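Local atomic coordinates of alpha-glucosidase (Pseudoalteromonas sp. K8, PDB entry 5HQ4), a protein that probably binds carbohydrate and hydrolyses alpha-glucosidic bonds, as a calcium-binding glycoside hydrolase of family 97. Residues Glu72-Val77 with Asp553-Ile558; Glu154-Thr159 with Gly456-Glu461; Phe414-Tyr419 with Glu437-Thr442; Ile433-Pro438 with Pro449-Arg454. One frame throughout, in Å; residues are numbered along the deposited sequence.

How the contacts relate
From the N terminus, the chain first reaches residues 72-77 at the start of strand 75-89. Contact 1 joins them to residues 553-558 of strand 554-563 and closes the largest loop, tying the N-terminal sheet region to the C-terminal one. Contact 2 is nested inside it and brings residues 154-159 onto the loop 456-461 beside the calcium ion. Contacts 3 and 4 are nested inside contact 2 in turn. These two follow one another, contact 4 beginning on the stretch where contact 3 ends, and share E437 and P438: contact 3 sets helix 413-428 against the loop 437-442, while contact 4 pairs barrel strands 432-435 and 451-454. Contacts 2, 3 and 4 all meet at the calcium.

Contact 1 of 4, residues Glu72-Val77 with Asp553-Ile558; sequences ERQTVV and DWQQSI
The side chain of R73 lies across that of Q556, its guanidinium plane turned 40° from the amide, and meets two oxygens of the other segment with its edge. NE gives a nearly straight bond (168°) to Q556 OE1 at 2.9 Å, in the guanidinium plane and on a lone pair of the amide. NH2 reaches S557 O at 2.9 Å, from above that carbonyl's plane. The bend of the R73 chain at chi3 (47°) swings this edge back onto Q556 and S557, while NH1 forms a salt bridge with D244. Q556 OE1 is gripped a second time by S557 N, so the amide oxygen is held by the arginine and by the backbone N-H of the next residue. Beside it, S557 OG donates to E72 O at 2.6 Å, in the carbonyl plane and on a lone pair, and is also bonded to R572. Q74 N closes the backbone link with a bond to Q555 O of 2.9 Å, and a water joins the same oxygen to T75 N. Q555 and Q556 form a classic beta bulge opposite K573, where the C-terminal edge strand receives the turn leading into strand 75-89. With an alanine in place of R73, S557 O would probably lose this donor, D244 its charged mate, and the Q556 amide part of what stops it turning. Q556 OE1 and S557 O, both acceptors, stand only 3.1 Å apart, so a cationic edge bridging them is likely to offset their repulsion at this partly buried junction of the N-terminal and C-terminal sheets.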
# COMPACT_ATOMS: atom_id res chain seq x y z
N GLU A 72 -0.69 5.26 -11.08
CA GLU A 72 -1.13 4.12 -11.89
C GLU A 72 -2.02 4.56 -13.05
O GLU A 72 -2.29 3.75 -13.95
CB GLU A 72 -1.87 3.12 -10.98
CG GLU A 72 -3.22 3.63 -10.44
CD GLU A 72 -3.12 4.45 -9.13
OE1 GLU A 72 -3.70 4.01 -8.11
OE2 GLU A 72 -2.49 5.53 -9.12
N ARG A 73 -2.46 5.81 -13.05
CA ARG A 73 -3.16 6.37 -14.20
C ARG A 73 -3.01 7.88 -14.14
O ARG A 73 -2.88 8.46 -13.06
CB ARG A 73 -4.64 5.95 -14.26
CG ARG A 73 -5.48 6.34 -13.05
CD ARG A 73 -6.92 5.79 -13.16
NE ARG A 73 -6.90 4.39 -13.55
CZ ARG A 73 -6.91 3.36 -12.71
NH1 ARG A 73 -6.96 3.56 -11.39
NH2 ARG A 73 -6.87 2.13 -13.18
N GLN A 74 -2.99 8.50 -15.32
CA GLN A 74 -2.77 9.94 -15.39
C GLN A 74 -4.02 10.72 -15.01
O GLN A 74 -3.94 11.70 -14.26
CB GLN A 74 -2.32 10.31 -16.80
CG GLN A 74 -2.18 11.80 -17.05
CD GLN A 74 -1.40 12.07 -18.32
OE1 GLN A 74 -0.86 11.15 -18.93
NE2 GLN A 74 -1.33 13.33 -18.73
N THR A 75 -5.18 10.31 -15.52
CA THR A 75 -6.44 11.02 -15.31
C THR A 75 -7.34 10.20 -14.40
O THR A 75 -7.58 9.02 -14.67
CB THR A 75 -7.16 11.26 -16.64
OG1 THR A 75 -6.30 12.00 -17.51
CG2 THR A 75 -8.46 12.03 -16.42
N VAL A 76 -7.86 10.82 -13.34
CA VAL A 76 -8.76 10.16 -12.41
C VAL A 76 -10.13 10.80 -12.56
O VAL A 76 -10.27 12.02 -12.41
CB VAL A 76 -8.26 10.26 -10.96
CG1 VAL A 76 -9.29 9.66 -9.99
CG2 VAL A 76 -6.89 9.54 -10.80
N VAL A 77 -11.13 9.97 -12.84
CA VAL A 77 -12.51 10.40 -12.98
C VAL A 77 -13.21 10.30 -11.62
O VAL A 77 -13.10 9.28 -10.93
CB VAL A 77 -13.25 9.56 -14.04
CG1 VAL A 77 -14.76 9.80 -13.96
CG2 VAL A 77 -12.72 9.89 -15.43
N ASP A 553 5.63 4.31 -14.01
CA ASP A 553 4.67 5.40 -14.00
C ASP A 553 3.76 5.23 -15.20
O ASP A 553 4.25 5.05 -16.32
CB ASP A 553 5.39 6.76 -14.04
CG ASP A 553 4.48 7.93 -13.73
OD1 ASP A 553 3.49 7.74 -12.98
OD2 ASP A 553 4.76 9.04 -14.22
N TRP A 554 2.45 5.27 -14.99
CA TRP A 554 1.52 4.72 -15.96
C TRP A 554 0.45 5.72 -16.33
O TRP A 554 -0.12 6.39 -15.46
CB TRP A 554 0.87 3.43 -15.42
CG TRP A 554 1.86 2.44 -14.91
CD1 TRP A 554 2.20 2.21 -13.60
CD2 TRP A 554 2.65 1.53 -15.69
NE1 TRP A 554 3.15 1.22 -13.53
CE2 TRP A 554 3.45 0.79 -14.80
CE3 TRP A 554 2.77 1.28 -17.07
CZ2 TRP A 554 4.34 -0.19 -15.23
CZ3 TRP A 554 3.66 0.30 -17.50
CH2 TRP A 554 4.43 -0.42 -16.58
N GLN A 555 0.16 5.83 -17.63
CA GLN A 555 -0.96 6.67 -18.06
C GLN A 555 -2.29 5.98 -17.78
O GLN A 555 -3.29 6.66 -17.52
CB GLN A 555 -0.83 7.01 -19.55
CG GLN A 555 -1.92 7.95 -20.08
CD GLN A 555 -3.14 7.22 -20.62
OE1 GLN A 555 -3.08 6.04 -20.97
NE2 GLN A 555 -4.27 7.92 -20.69
N GLN A 556 -2.33 4.65 -17.85
CA GLN A 556 -3.55 3.92 -17.57
C GLN A 556 -3.19 2.54 -17.04
O GLN A 556 -2.13 1.99 -17.37
CB GLN A 556 -4.43 3.79 -18.83
CG GLN A 556 -5.82 3.19 -18.60
CD GLN A 556 -6.62 3.90 -17.49
OE1 GLN A 556 -6.51 3.56 -16.32
NE2 GLN A 556 -7.41 4.90 -17.88
N SER A 557 -4.07 1.99 -16.21
CA SER A 557 -3.90 0.65 -15.67
C SER A 557 -5.24 -0.06 -15.73
O SER A 557 -6.29 0.56 -15.49
CB SER A 557 -3.40 0.67 -14.21
OG SER A 557 -2.06 1.15 -14.13
N ILE A 558 -5.22 -1.36 -16.03
CA ILE A 558 -6.44 -2.15 -16.09
C ILE A 558 -6.14 -3.54 -15.57
O ILE A 558 -5.33 -4.26 -16.17
CB ILE A 558 -7.00 -2.28 -17.52
CG1 ILE A 558 -7.04 -0.93 -18.25
CG2 ILE A 558 -8.40 -2.94 -17.46
CD1 ILE A 558 -7.28 -1.05 -19.74
O HOH W 1 -5.55 8.30 -17.57
O HOH W 2 -4.69 10.86 -19.55
O HOH W 3 -8.84 7.11 -16.00

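Contact 2 of 4, residues Glu154-Thr159 with Gly456-Glu461; sequences EYVYNT and GARGQE. With CA (calcium ion), chain G.
This is a metal-centred, water-bridged junction between the N-terminal sheet region and the loop that follows barrel strand 451-454, at the calcium site of the glycoside hydrolase. E154 and E461 reach the ion at about a right angle to each other, carboxylate planes 80° apart, each offering one oxygen: E154 OE1 binds calcium at 2.5 Å and E461 OE2 at 2.3 Å. E437, E455 and two waters complete the six ligands. The other oxygen of E154, OE2, accepts from one of those waters and forms a salt bridge with R152, which fixes the rotation of the carboxylate. A further water ties E154 OE1 to G456 N.

Away from the ion, the aliphatic part of R458 runs along the backbone of 154-156, with CG 3.4 Å from E154 C and CD 3.5 Å from Y155 C. A bend at chi3 (53°) then lays the guanidinium under V156, whose CG1 sits 3.4 Å above one face, offset toward the rim. Waters bridge E154 O to R458 NH1 and Y155 O to R458 N, while NE and NH2 bond to N470 and P468 O. A leucine in place of R458 would probably leave N470 and the water on E154 O without their donors and uncover V156.

E154 OE1 and E461 OE2 are only 3.4 Å apart, a closeness explained by their both binding the one calcium; the ion thus links directly two segments that are otherwise joined mainly through waters and the packing of R458.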
# COMPACT_ATOMS: atom_id res chain seq x y z
N GLU A 154 2.46 -7.45 8.75
CA GLU A 154 3.30 -8.41 8.02
C GLU A 154 2.90 -9.84 8.37
O GLU A 154 3.57 -10.57 9.11
CB GLU A 154 4.78 -8.12 8.31
CG GLU A 154 5.27 -6.81 7.65
CD GLU A 154 6.73 -6.47 7.98
OE1 GLU A 154 7.36 -5.74 7.20
OE2 GLU A 154 7.24 -6.96 9.01
N TYR A 155 1.76 -10.24 7.80
CA TYR A 155 1.20 -11.58 7.93
C TYR A 155 0.82 -12.09 6.54
O TYR A 155 0.49 -11.31 5.65
CB TYR A 155 -0.08 -11.57 8.80
CG TYR A 155 0.20 -11.35 10.27
CD1 TYR A 155 0.46 -12.43 11.11
CD2 TYR A 155 0.25 -10.06 10.81
CE1 TYR A 155 0.73 -12.24 12.45
CE2 TYR A 155 0.52 -9.86 12.16
CZ TYR A 155 0.77 -10.96 12.97
OH TYR A 155 1.05 -10.79 14.30
N VAL A 156 0.85 -13.41 6.37
CA VAL A 156 0.25 -13.99 5.18
C VAL A 156 -1.27 -14.03 5.37
O VAL A 156 -1.78 -14.07 6.50
CB VAL A 156 0.83 -15.39 4.89
CG1 VAL A 156 2.36 -15.31 4.76
CG2 VAL A 156 0.41 -16.41 5.96
N TYR A 157 -2.00 -13.97 4.26
CA TYR A 157 -3.45 -13.86 4.31
C TYR A 157 -4.10 -15.22 4.62
O TYR A 157 -3.66 -16.26 4.12
CB TYR A 157 -3.99 -13.28 3.00
CG TYR A 157 -3.82 -11.78 3.02
CD1 TYR A 157 -2.58 -11.20 2.73
CD2 TYR A 157 -4.86 -10.95 3.41
CE1 TYR A 157 -2.39 -9.81 2.82
CE2 TYR A 157 -4.69 -9.57 3.51
CZ TYR A 157 -3.46 -9.01 3.20
OH TYR A 157 -3.28 -7.65 3.30
N ASN A 158 -5.12 -15.18 5.48
CA ASN A 158 -5.95 -16.34 5.79
C ASN A 158 -7.13 -16.40 4.83
O ASN A 158 -7.65 -15.36 4.43
CB ASN A 158 -6.48 -16.25 7.22
CG ASN A 158 -5.36 -16.17 8.23
OD1 ASN A 158 -4.45 -16.98 8.21
ND2 ASN A 158 -5.39 -15.15 9.08
N THR A 159 -7.54 -17.61 4.46
CA THR A 159 -8.75 -17.83 3.65
C THR A 159 -9.73 -18.59 4.54
O THR A 159 -9.48 -19.75 4.87
CB THR A 159 -8.42 -18.66 2.40
OG1 THR A 159 -7.39 -18.02 1.64
CG2 THR A 159 -9.70 -18.86 1.54
N GLY A 456 4.20 -2.26 4.70
CA GLY A 456 2.90 -2.51 5.33
C GLY A 456 2.23 -3.80 4.88
O GLY A 456 0.99 -3.85 4.75
N ALA A 457 3.02 -4.84 4.67
CA ALA A 457 2.62 -6.17 4.21
C ALA A 457 3.92 -6.95 4.09
O ALA A 457 5.00 -6.35 4.07
CB ALA A 457 1.87 -6.14 2.87
N ARG A 458 3.82 -8.27 4.00
CA ARG A 458 5.02 -9.07 3.78
C ARG A 458 5.49 -8.90 2.35
O ARG A 458 4.77 -9.23 1.40
CB ARG A 458 4.76 -10.55 4.08
CG ARG A 458 4.64 -10.86 5.59
CD ARG A 458 4.26 -12.31 5.84
NE ARG A 458 5.13 -13.29 5.16
CZ ARG A 458 5.74 -14.31 5.76
NH1 ARG A 458 5.60 -14.50 7.06
NH2 ARG A 458 6.47 -15.16 5.04
N GLY A 459 6.70 -8.37 2.19
CA GLY A 459 7.33 -8.25 0.90
C GLY A 459 8.39 -9.31 0.69
O GLY A 459 8.43 -10.33 1.39
N GLN A 460 9.28 -9.04 -0.26
CA GLN A 460 10.33 -9.99 -0.64
C GLN A 460 11.23 -10.38 0.53
O GLN A 460 11.78 -11.49 0.55
CB GLN A 460 11.19 -9.36 -1.75
CG GLN A 460 12.12 -10.32 -2.46
CD GLN A 460 11.41 -11.12 -3.54
OE1 GLN A 460 10.95 -12.23 -3.29
NE2 GLN A 460 11.31 -10.54 -4.74
N GLU A 461 11.45 -9.47 1.49
CA GLU A 461 12.41 -9.75 2.55
C GLU A 461 12.02 -11.00 3.34
O GLU A 461 12.90 -11.73 3.81
CB GLU A 461 12.52 -8.54 3.49
CG GLU A 461 11.17 -8.18 4.14
CD GLU A 461 11.28 -7.10 5.21
OE1 GLU A 461 12.41 -6.79 5.64
OE2 GLU A 461 10.22 -6.58 5.63
CA CA G . 9.67 -4.82 7.06
O HOH W 4 6.22 -2.91 6.61
O HOH W 5 4.29 -13.20 9.34
O HOH W 6 9.80 -6.14 9.04
O HOH W 7 1.16 -9.36 3.92
O HOH W 8 11.29 -3.50 5.91

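Contact 3 of 4, residues Phe414-Tyr419 with Glu437-Thr442; sequences FMVNEY and EPIKDT. With CA (calcium ion), chain G.
Y419 and I439 carry this contact of the TIM-barrel domain, in which helix 413-428 packs against the loop leaving barrel strand 432-435. The hydroxyl of Y419 donates to E437 O at 2.7 Å, tilted 16° from the carbonyl plane, and so holds the backbone of a calcium ligand. Next to it the peptide passes over one face of the ring, with I439 N 3.3 Å from Y419 CE2. The I439 branches divide the work. CG1 stands anti to the backbone N (chi1 180°) and carries CD1 to V416 CG2 at 4.0 Å, one helical turn back from Y419, while CG2 presses on Y419 CD2 at 3.6 Å.

Further out, E437 sends its side chain away from the helix: OE2 binds the calcium at 2.4 Å and OE1 accepts from Y389 N. Its backbone has a positive phi of 46°, which turns the chain sharply, leaving the carbonyl for the tyrosine and the carboxylate for the metal. Y419 is thus a second-shell residue of the metal site. A neighbour in the barrel steadies both partners, since W451 packs against Y419 and I439, and I439 O takes a hydrogen bond from R454 NH1. The other face of the phenol is covered from within the helix itself by M415 CE, 3.4 Å above the ring plane and offset toward the rim.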
# COMPACT_ATOMS: atom_id res chain seq x y z
N PHE A 414 -1.31 8.90 17.63
CA PHE A 414 0.04 9.43 17.83
C PHE A 414 0.94 9.15 16.63
O PHE A 414 1.59 10.06 16.10
CB PHE A 414 0.67 8.85 19.11
CG PHE A 414 2.13 9.17 19.22
CD1 PHE A 414 2.54 10.42 19.64
CD2 PHE A 414 3.09 8.23 18.83
CE1 PHE A 414 3.90 10.74 19.70
CE2 PHE A 414 4.44 8.54 18.89
CZ PHE A 414 4.84 9.79 19.33
N MET A 415 0.99 7.89 16.18
CA MET A 415 1.88 7.57 15.06
C MET A 415 1.34 8.06 13.73
O MET A 415 2.13 8.44 12.85
CB MET A 415 2.14 6.06 15.01
CG MET A 415 3.26 5.62 15.96
SD MET A 415 4.83 6.46 15.62
CE MET A 415 5.20 5.88 13.97
N VAL A 416 0.01 8.04 13.54
CA VAL A 416 -0.56 8.64 12.34
C VAL A 416 -0.02 10.05 12.16
O VAL A 416 0.46 10.42 11.09
CB VAL A 416 -2.10 8.63 12.41
CG1 VAL A 416 -2.71 9.62 11.40
CG2 VAL A 416 -2.62 7.22 12.16
N ASN A 417 -0.01 10.83 13.24
CA ASN A 417 0.51 12.20 13.18
C ASN A 417 2.03 12.21 13.00
O ASN A 417 2.57 13.06 12.28
CB ASN A 417 0.09 12.97 14.43
CG ASN A 417 -1.37 13.35 14.40
OD1 ASN A 417 -1.99 13.37 13.34
ND2 ASN A 417 -1.94 13.64 15.57
N GLU A 418 2.72 11.26 13.63
CA GLU A 418 4.17 11.18 13.53
C GLU A 418 4.62 10.90 12.09
O GLU A 418 5.57 11.52 11.60
CB GLU A 418 4.68 10.08 14.47
CG GLU A 418 6.16 10.16 14.77
CD GLU A 418 6.54 11.37 15.61
OE1 GLU A 418 5.72 11.83 16.44
OE2 GLU A 418 7.68 11.87 15.43
N TYR A 419 3.96 9.96 11.41
CA TYR A 419 4.34 9.67 10.03
C TYR A 419 4.15 10.89 9.14
O TYR A 419 4.99 11.19 8.29
CB TYR A 419 3.50 8.52 9.46
CG TYR A 419 3.75 7.14 10.02
CD1 TYR A 419 4.97 6.49 9.81
CD2 TYR A 419 2.75 6.47 10.70
CE1 TYR A 419 5.18 5.20 10.30
CE2 TYR A 419 2.95 5.18 11.19
CZ TYR A 419 4.16 4.56 10.99
OH TYR A 419 4.34 3.29 11.45
N GLU A 437 7.31 -0.55 7.79
CA GLU A 437 6.51 -0.61 9.01
C GLU A 437 5.67 0.66 9.14
O GLU A 437 5.81 1.42 10.10
CB GLU A 437 7.39 -0.82 10.24
CG GLU A 437 8.23 -2.11 10.14
CD GLU A 437 9.41 -1.95 9.18
OE1 GLU A 437 10.11 -0.93 9.26
OE2 GLU A 437 9.62 -2.83 8.31
N PRO A 438 4.78 0.92 8.18
CA PRO A 438 4.07 2.20 8.11
C PRO A 438 2.71 2.13 8.76
O PRO A 438 2.30 1.08 9.27
CB PRO A 438 3.90 2.38 6.60
CG PRO A 438 3.52 0.97 6.18
CD PRO A 438 4.41 0.04 7.06
N ILE A 439 1.99 3.26 8.72
CA ILE A 439 0.52 3.22 8.73
C ILE A 439 0.07 2.76 7.34
O ILE A 439 0.71 3.07 6.33
CB ILE A 439 -0.05 4.61 9.08
CG1 ILE A 439 -1.59 4.58 9.07
CG2 ILE A 439 0.42 5.67 8.07
CD1 ILE A 439 -2.19 3.79 10.24
N LYS A 440 -1.03 2.00 7.30
CA LYS A 440 -1.58 1.57 6.02
C LYS A 440 -1.87 2.78 5.13
O LYS A 440 -2.12 3.89 5.60
CB LYS A 440 -2.86 0.75 6.23
CG LYS A 440 -4.04 1.61 6.78
CD LYS A 440 -5.09 0.75 7.50
CE LYS A 440 -6.28 1.62 7.94
NZ LYS A 440 -7.35 0.85 8.64
N ASP A 441 -1.82 2.54 3.82
CA ASP A 441 -2.10 3.58 2.83
C ASP A 441 -3.60 3.91 2.84
O ASP A 441 -4.44 3.01 2.80
CB ASP A 441 -1.67 3.08 1.44
CG ASP A 441 -1.66 4.17 0.37
OD1 ASP A 441 -2.43 5.15 0.47
OD2 ASP A 441 -0.87 4.02 -0.60
N THR A 442 -3.93 5.20 2.97
CA THR A 442 -5.32 5.64 2.90
C THR A 442 -5.50 6.71 1.82
O THR A 442 -6.47 7.48 1.86
CB THR A 442 -5.83 6.14 4.26
OG1 THR A 442 -5.06 7.26 4.70
CG2 THR A 442 -5.75 5.00 5.31
CA CA G . 9.67 -4.82 7.06
O HOH W 6 9.80 -6.14 9.04
O HOH W 8 11.29 -3.50 5.91

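Contact 4 of 4, residues Ile433-Pro438 with Pro449-Arg454; sequences INTHEP and PNWITR. With CA (calcium ion), chain G.
Neighbouring parallel strands 432-435 and 451-454 of the TIM (beta/alpha)8 barrel meet here, linked by a loop holding neither helix nor strand, just before the chain reaches the calcium site. Their axes are 4.6 Å apart and their directions differ by 24°. I433 N bonds to N450 O at 2.9 Å, the donor nearly on the line of the C=O bond; I452 N returns a bent bond to I433 O, and T435 N bonds to T453 O at 3.2 Å. W451 centres an inverse gamma turn between the first two of these.

On one face T435 and R454 pair. With W451 CG anti to the backbone N (chi1 -153°), the indole swings alongside the neighbouring strand, and NE1 donates to T435 OG1 at 3.0 Å, the hydroxyl lying 21° out of the ring plane. R454 NH2 covers the same indole, 3.3 Å above the centre of one face. The R454 methylenes pass obliquely across the P438 ring, R454 CG to P438 CG 3.8 Å. On the face of N434 and T453 the two side chains lie side by side, with N434 OD1 3.4 Å from T453 CG2, and both touch I527 of strand 527-529.

H436, just past the strand, shares D489 with N434: NE2 and N434 ND2 both bond to its OD1. H436 ND1 meets a calcium-bound water at 2.7 Å, so the imidazole, held at both nitrogens, probably positions that water and couples the strand end to the metal.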
# COMPACT_ATOMS: atom_id res chain seq x y z
N ILE A 433 9.43 9.98 0.51
CA ILE A 433 9.49 9.04 1.62
C ILE A 433 8.88 7.71 1.21
O ILE A 433 7.75 7.66 0.70
CB ILE A 433 8.77 9.59 2.87
CG1 ILE A 433 9.50 10.83 3.41
CG2 ILE A 433 8.66 8.52 3.96
CD1 ILE A 433 10.93 10.56 3.89
N ASN A 434 9.61 6.63 1.50
CA ASN A 434 9.19 5.24 1.33
C ASN A 434 9.17 4.63 2.73
O ASN A 434 10.22 4.37 3.31
CB ASN A 434 10.18 4.54 0.38
CG ASN A 434 10.10 3.02 0.43
OD1 ASN A 434 9.12 2.44 0.91
ND2 ASN A 434 11.14 2.38 -0.09
N THR A 435 7.97 4.42 3.29
CA THR A 435 7.83 4.06 4.70
C THR A 435 7.68 2.55 4.88
O THR A 435 6.69 1.97 4.44
CB THR A 435 6.60 4.75 5.32
OG1 THR A 435 6.61 6.14 5.01
CG2 THR A 435 6.61 4.57 6.85
N HIS A 436 8.65 1.92 5.54
CA HIS A 436 8.48 0.54 5.97
C HIS A 436 8.00 0.53 7.42
O HIS A 436 8.21 1.49 8.17
CB HIS A 436 9.78 -0.25 5.78
CG HIS A 436 10.03 -0.59 4.34
ND1 HIS A 436 10.45 -1.83 3.92
CD2 HIS A 436 9.85 0.14 3.21
CE1 HIS A 436 10.55 -1.84 2.60
NE2 HIS A 436 10.18 -0.65 2.14
N GLU A 437 7.31 -0.55 7.79
CA GLU A 437 6.51 -0.61 9.01
C GLU A 437 5.67 0.66 9.14
O GLU A 437 5.81 1.42 10.10
CB GLU A 437 7.39 -0.82 10.24
CG GLU A 437 8.23 -2.11 10.14
CD GLU A 437 9.41 -1.95 9.18
OE1 GLU A 437 10.11 -0.93 9.26
OE2 GLU A 437 9.62 -2.83 8.31
N PRO A 438 4.78 0.92 8.18
CA PRO A 438 4.07 2.20 8.11
C PRO A 438 2.71 2.13 8.76
O PRO A 438 2.30 1.08 9.27
CB PRO A 438 3.90 2.38 6.60
CG PRO A 438 3.52 0.97 6.18
CD PRO A 438 4.41 0.04 7.06
N PRO A 449 2.17 14.35 -2.48
CA PRO A 449 2.70 13.46 -3.51
C PRO A 449 4.14 13.03 -3.30
O PRO A 449 4.64 12.22 -4.09
CB PRO A 449 2.54 14.29 -4.80
CG PRO A 449 1.40 15.24 -4.49
CD PRO A 449 1.62 15.60 -3.04
N ASN A 450 4.84 13.50 -2.27
CA ASN A 450 6.15 12.95 -1.95
C ASN A 450 6.06 11.72 -1.07
O ASN A 450 7.09 11.10 -0.79
CB ASN A 450 7.04 14.01 -1.28
CG ASN A 450 6.59 14.35 0.12
OD1 ASN A 450 5.40 14.50 0.38
ND2 ASN A 450 7.55 14.45 1.04
N TRP A 451 4.85 11.32 -0.64
CA TRP A 451 4.68 10.06 0.08
C TRP A 451 4.48 8.97 -0.96
O TRP A 451 3.36 8.57 -1.29
CB TRP A 451 3.50 10.13 1.06
CG TRP A 451 3.66 9.19 2.24
CD1 TRP A 451 4.57 8.18 2.36
CD2 TRP A 451 2.92 9.21 3.46
NE1 TRP A 451 4.45 7.57 3.58
CE2 TRP A 451 3.44 8.18 4.28
CE3 TRP A 451 1.88 10.01 3.96
CZ2 TRP A 451 2.94 7.92 5.56
CZ3 TRP A 451 1.39 9.75 5.24
CH2 TRP A 451 1.93 8.71 6.02
N ILE A 452 5.59 8.48 -1.51
CA ILE A 452 5.50 7.79 -2.79
C ILE A 452 5.12 6.32 -2.64
O ILE A 452 4.41 5.78 -3.50
CB ILE A 452 6.80 7.95 -3.60
CG1 ILE A 452 8.03 7.53 -2.79
CG2 ILE A 452 6.93 9.38 -4.05
CD1 ILE A 452 9.33 7.58 -3.59
N THR A 453 5.53 5.65 -1.56
CA THR A 453 5.22 4.24 -1.43
C THR A 453 5.43 3.82 0.03
O THR A 453 5.88 4.61 0.86
CB THR A 453 6.06 3.41 -2.41
OG1 THR A 453 5.51 2.08 -2.50
CG2 THR A 453 7.52 3.36 -1.96
N ARG A 454 5.09 2.57 0.33
CA ARG A 454 5.29 2.03 1.67
C ARG A 454 5.28 0.51 1.58
O ARG A 454 4.93 -0.08 0.56
CB ARG A 454 4.22 2.52 2.66
CG ARG A 454 2.85 1.82 2.51
CD ARG A 454 1.74 2.68 3.17
NE ARG A 454 1.67 3.99 2.53
CZ ARG A 454 1.36 5.13 3.14
NH1 ARG A 454 1.09 5.16 4.45
NH2 ARG A 454 1.34 6.27 2.45
CA CA G . 9.67 -4.82 7.06
O HOH W 8 11.29 -3.50 5.91
O HOH W 6 9.80 -6.14 9.04